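Local coordinates for protein ORF10 (Moritella marina, PDB 6RIW) that forms the ketosynthase-chain length factor didomain of a polyunsaturated fatty acid synthase and probably takes part in building acyl chains on an acyl carrier protein, at residues S828-K831 and A832-G835; K488-N492 and N493-T497. One frame throughout, in Å; residues are numbered along the deposited sequence.

Contact 1: S828-K831 and A832-G835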
loop_
_atom_site.group_PDB
_atom_site.type_symbol
_atom_site.label_atom_id
_atom_site.label_comp_id
_atom_site.label_asym_id
_atom_site.label_seq_id
_atom_site.Cartn_x
_atom_site.Cartn_y
_atom_site.Cartn_z
ATOM N N SER A 828 30.017 -5.901 4.559
ATOM C CA SER A 828 29.393 -7.147 4.126
ATOM C C SER A 828 27.913 -6.873 3.864
ATOM O O SER A 828 27.420 -5.768 4.101
ATOM C CB SER A 828 29.586 -8.258 5.165
ATOM O OG SER A 828 28.771 -8.035 6.315
ATOM N N SER A 829 27.197 -7.888 3.370
ATOM C CA SER A 829 25.751 -7.743 3.162
ATOM C C SER A 829 25.061 -9.085 3.343
ATOM O O SER A 829 25.510 -10.109 2.817
ATOM C CB SER A 829 25.408 -7.200 1.769
ATOM O OG SER A 829 23.997 -7.254 1.515
ATOM N N VAL A 830 23.932 -9.047 4.058
ATOM C CA VAL A 830 23.080 -10.197 4.247
ATOM C C VAL A 830 22.562 -10.733 2.918
ATOM O O VAL A 830 22.119 -11.880 2.849
ATOM C CB VAL A 830 21.912 -9.791 5.186
ATOM C CG1 VAL A 830 20.942 -8.854 4.469
ATOM C CG2 VAL A 830 21.221 -11.022 5.755
ATOM N N LYS A 831 22.592 -9.929 1.858
ATOM C CA LYS A 831 22.096 -10.440 0.568
ATOM C C LYS A 831 22.985 -11.551 0.011
ATOM O O LYS A 831 22.532 -12.372 -0.809
ATOM C CB LYS A 831 21.977 -9.300 -0.442
ATOM C CG LYS A 831 20.930 -8.265 -0.008
ATOM C CD LYS A 831 20.708 -7.200 -1.091
ATOM C CE LYS A 831 19.725 -6.085 -0.637
ATOM N NZ LYS A 831 20.277 -5.393 0.591
ATOM N N ALA A 832 24.237 -11.598 0.440
ATOM C CA ALA A 832 25.092 -12.725 0.080
ATOM C C ALA A 832 24.587 -14.043 0.673
ATOM O O ALA A 832 24.896 -15.118 0.136
ATOM C CB ALA A 832 26.520 -12.431 0.528
ATOM N N ASN A 833 23.828 -13.994 1.767
ATOM C CA ASN A 833 23.301 -15.207 2.384
ATOM C C ASN A 833 21.898 -15.548 1.903
ATOM O O ASN A 833 21.591 -16.729 1.722
ATOM C CB ASN A 833 23.284 -15.081 3.924
ATOM C CG ASN A 833 24.587 -14.574 4.459
ATOM O OD1 ASN A 833 24.770 -13.372 4.617
ATOM N ND2 ASN A 833 25.524 -15.484 4.717
ATOM N N ILE A 834 21.016 -14.551 1.742
ATOM C CA ILE A 834 19.611 -14.857 1.487
ATOM C C ILE A 834 19.067 -14.045 0.309
ATOM O O ILE A 834 17.852 -14.002 0.091
ATOM C CB ILE A 834 18.745 -14.651 2.750
ATOM C CG1 ILE A 834 19.042 -13.327 3.463
ATOM C CG2 ILE A 834 19.015 -15.768 3.787
ATOM C CD1 ILE A 834 18.308 -12.144 2.924
ATOM N N GLY A 835 19.952 -13.421 -0.475
ATOM C CA GLY A 835 19.510 -12.738 -1.691
ATOM C C GLY A 835 18.814 -11.398 -1.413
ATOM O O GLY A 835 18.749 -10.912 -0.291
HETATM O O HOH W 1 26.363 -11.722 5.759
#
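K831 lays the start of its side chain against the backbone of G835, one turn further on. K831 CB is 3.6 Å from G835 O. The next atom, CG, comes closer to the same oxygen, with K831 CG and G835 O 3.4 Å apart. CG stands anti to the carbonyl carbon (chi1 -64°), and from there the chain runs straight through CD and CE. A bend at chi4 then turns NZ to the carbonyl oxygen of H803, its hydrogen-bond partner. S829 caps the start of this short helix: K831 N donates to S829 OG over 3.0 Å. The sequence from S829 to H836 follows the S-V-K-x-N-x-G-H pattern of the ketosynthase C-terminal domain. This copy lies in the second ketosynthase-like half of the chain, probably the chain length factor. V830 O takes two bonds. N833 N lies above its carbonyl plane, while I834 N approaches V830 O nearly along the C=O axis at 3.1 Å. On the flank, V830 CG2 meets I834 CG1 at 3.9 Å, and both side chains also touch A844 of helix 841-854. N833 OD1 accepts from a water at 2.6 Å, and N833 ND2 donates to Q495 O. At the end of the turn G835 N donates to K831 O over 2.8 Å, and the positive phi of G835 takes the chain out of the helix.

Contact 2: K488-N492 and N493-T497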
loop_
_atom_site.group_PDB
_atom_site.type_symbol
_atom_site.label_atom_id
_atom_site.label_comp_id
_atom_site.label_asym_id
_atom_site.label_seq_id
_atom_site.Cartn_x
_atom_site.Cartn_y
_atom_site.Cartn_z
ATOM N N LYS A 488 20.055 -17.357 12.397
ATOM C CA LYS A 488 21.244 -17.067 13.200
ATOM C C LYS A 488 22.370 -18.041 12.869
ATOM O O LYS A 488 23.516 -17.641 12.640
ATOM C CB LYS A 488 20.871 -17.133 14.682
ATOM C CG LYS A 488 21.976 -16.664 15.646
ATOM C CD LYS A 488 21.493 -16.823 17.109
ATOM C CE LYS A 488 22.606 -16.502 18.108
ATOM N NZ LYS A 488 22.122 -16.617 19.517
ATOM N N THR A 489 22.046 -19.327 12.821
ATOM C CA THR A 489 23.044 -20.351 12.499
ATOM C C THR A 489 23.589 -20.177 11.090
ATOM O O THR A 489 24.802 -20.264 10.860
ATOM C CB THR A 489 22.407 -21.723 12.639
ATOM O OG1 THR A 489 22.021 -21.907 14.001
ATOM C CG2 THR A 489 23.375 -22.816 12.215
ATOM N N LEU A 490 22.698 -19.941 10.126
ATOM C CA LEU A 490 23.130 -19.659 8.763
ATOM C C LEU A 490 24.158 -18.533 8.722
ATOM O O LEU A 490 25.203 -18.651 8.069
ATOM C CB LEU A 490 21.896 -19.318 7.914
ATOM C CG LEU A 490 22.144 -19.095 6.421
ATOM C CD1 LEU A 490 22.040 -20.413 5.693
ATOM C CD2 LEU A 490 21.119 -18.100 5.864
ATOM N N LEU A 491 23.865 -17.405 9.382
ATOM C CA LEU A 491 24.760 -16.256 9.296
ATOM C C LEU A 491 26.091 -16.545 9.974
ATOM O O LEU A 491 27.152 -16.159 9.468
ATOM C CB LEU A 491 24.095 -15.039 9.942
ATOM C CG LEU A 491 22.834 -14.593 9.221
ATOM C CD1 LEU A 491 22.100 -13.535 10.087
ATOM C CD2 LEU A 491 23.230 -14.030 7.869
ATOM N N ASN A 492 26.050 -17.221 11.118
ATOM C CA ASN A 492 27.285 -17.472 11.857
ATOM C C ASN A 492 28.205 -18.412 11.095
ATOM O O ASN A 492 29.429 -18.290 11.199
ATOM C CB ASN A 492 26.966 -18.031 13.237
ATOM C CG ASN A 492 26.536 -16.946 14.208
ATOM O OD1 ASN A 492 26.878 -15.786 14.025
ATOM N ND2 ASN A 492 25.779 -17.314 15.232
ATOM N N ASN A 493 27.637 -19.325 10.313
ATOM C CA ASN A 493 28.395 -20.242 9.476
ATOM C C ASN A 493 28.686 -19.695 8.085
ATOM O O ASN A 493 29.280 -20.409 7.278
ATOM C CB ASN A 493 27.638 -21.560 9.348
ATOM C CG ASN A 493 27.420 -22.224 10.676
ATOM O OD1 ASN A 493 28.171 -21.997 11.613
ATOM N ND2 ASN A 493 26.389 -23.061 10.766
ATOM N N ASN A 494 28.286 -18.456 7.799
ATOM C CA ASN A 494 28.398 -17.834 6.480
ATOM C C ASN A 494 27.905 -18.774 5.376
ATOM O O ASN A 494 28.536 -18.935 4.331
ATOM C CB ASN A 494 29.821 -17.346 6.189
ATOM C CG ASN A 494 29.855 -16.266 5.106
ATOM O OD1 ASN A 494 28.891 -15.479 4.923
ATOM N ND2 ASN A 494 30.954 -16.228 4.365
ATOM N N GLN A 495 26.755 -19.389 5.612
ATOM C CA GLN A 495 26.092 -20.175 4.583
ATOM C C GLN A 495 25.036 -19.342 3.853
ATOM O O GLN A 495 24.725 -18.209 4.234
ATOM C CB GLN A 495 25.464 -21.416 5.204
ATOM C CG GLN A 495 26.536 -22.349 5.770
ATOM C CD GLN A 495 25.953 -23.419 6.645
ATOM O OE1 GLN A 495 25.022 -23.165 7.424
ATOM N NE2 GLN A 495 26.479 -24.636 6.516
ATOM N N ASN A 496 24.486 -19.922 2.783
ATOM C CA ASN A 496 23.394 -19.290 2.048
ATOM C C ASN A 496 22.248 -20.282 1.874
ATOM O O ASN A 496 22.392 -21.496 2.079
ATOM C CB ASN A 496 23.865 -18.775 0.672
ATOM C CG ASN A 496 24.316 -19.909 -0.254
ATOM O OD1 ASN A 496 23.509 -20.731 -0.697
ATOM N ND2 ASN A 496 25.602 -19.952 -0.543
ATOM N N THR A 497 21.101 -19.749 1.450
ATOM C CA THR A 497 19.905 -20.537 1.193
ATOM C C THR A 497 19.608 -20.671 -0.300
ATOM O O THR A 497 18.449 -20.879 -0.677
ATOM C CB THR A 497 18.712 -19.899 1.892
ATOM O OG1 THR A 497 18.700 -18.513 1.548
ATOM C CG2 THR A 497 18.857 -20.038 3.410
#
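A Schellman motif closes helix 484-492. Q495 N reaches back to L490 O at 3.0 Å in a fairly straight bond (162°), and N494 N bonds to L491 O from above its carbonyl plane. N494 makes the turn possible with a positive phi of 47°. One step earlier, N493 N still gives the regular helical bond to T489 O. The main side chain of the contact is L490. With CG anti to the backbone N (chi1 -176°), L490 CG comes to lie 3.5 Å from Q495 O. L490 CD1 meets Q495 CB at 3.6 Å, where the two side chains cross obliquely. L490 CD2 meets T497 CG2 at 3.9 Å, and here the side chains cross at about a right angle. I834 of helix 831-834 touches L490 and T497 as well. Cutting L490 back to an alanine would probably leave Q495 CB and T497 CG2 without their apolar partner and the loop less firmly seated on the helix. On the outer surface T489 and N493 lie side by side, and T489 CG2 is 3.4 Å from N493 ND2. The amide of N492 turns away instead and donates through ND2 to Q855. Main-chain N-H groups thus satisfy the carbonyls of T489, L490 and L491, so the bonds that close the helix end here are main-chain ones and the asparagine amides are not among their donors, while leucine and threonine methyls join the loop to it.

Contact 1 and contact 2 are neighbours in the same ketosynthase-like half, with centres about 10 Å apart. Contact 1 is buried and deals with the start and end of the short helix 831-834. Contact 2 is mostly at the surface and deals only with a helix end, and just L490 and T497 are buried there. The two meet at N833: beside its amide bond, N833 O is 3.1 Å from T497 N, a probable hydrogen bond. Helix 841-854 borders both, touching V830 and I834 in contact 1 and L491 of helix 484-492 beside contact 2. A serine cap and a buried lysine mark contact 1, whereas exposed amides mark contact 2.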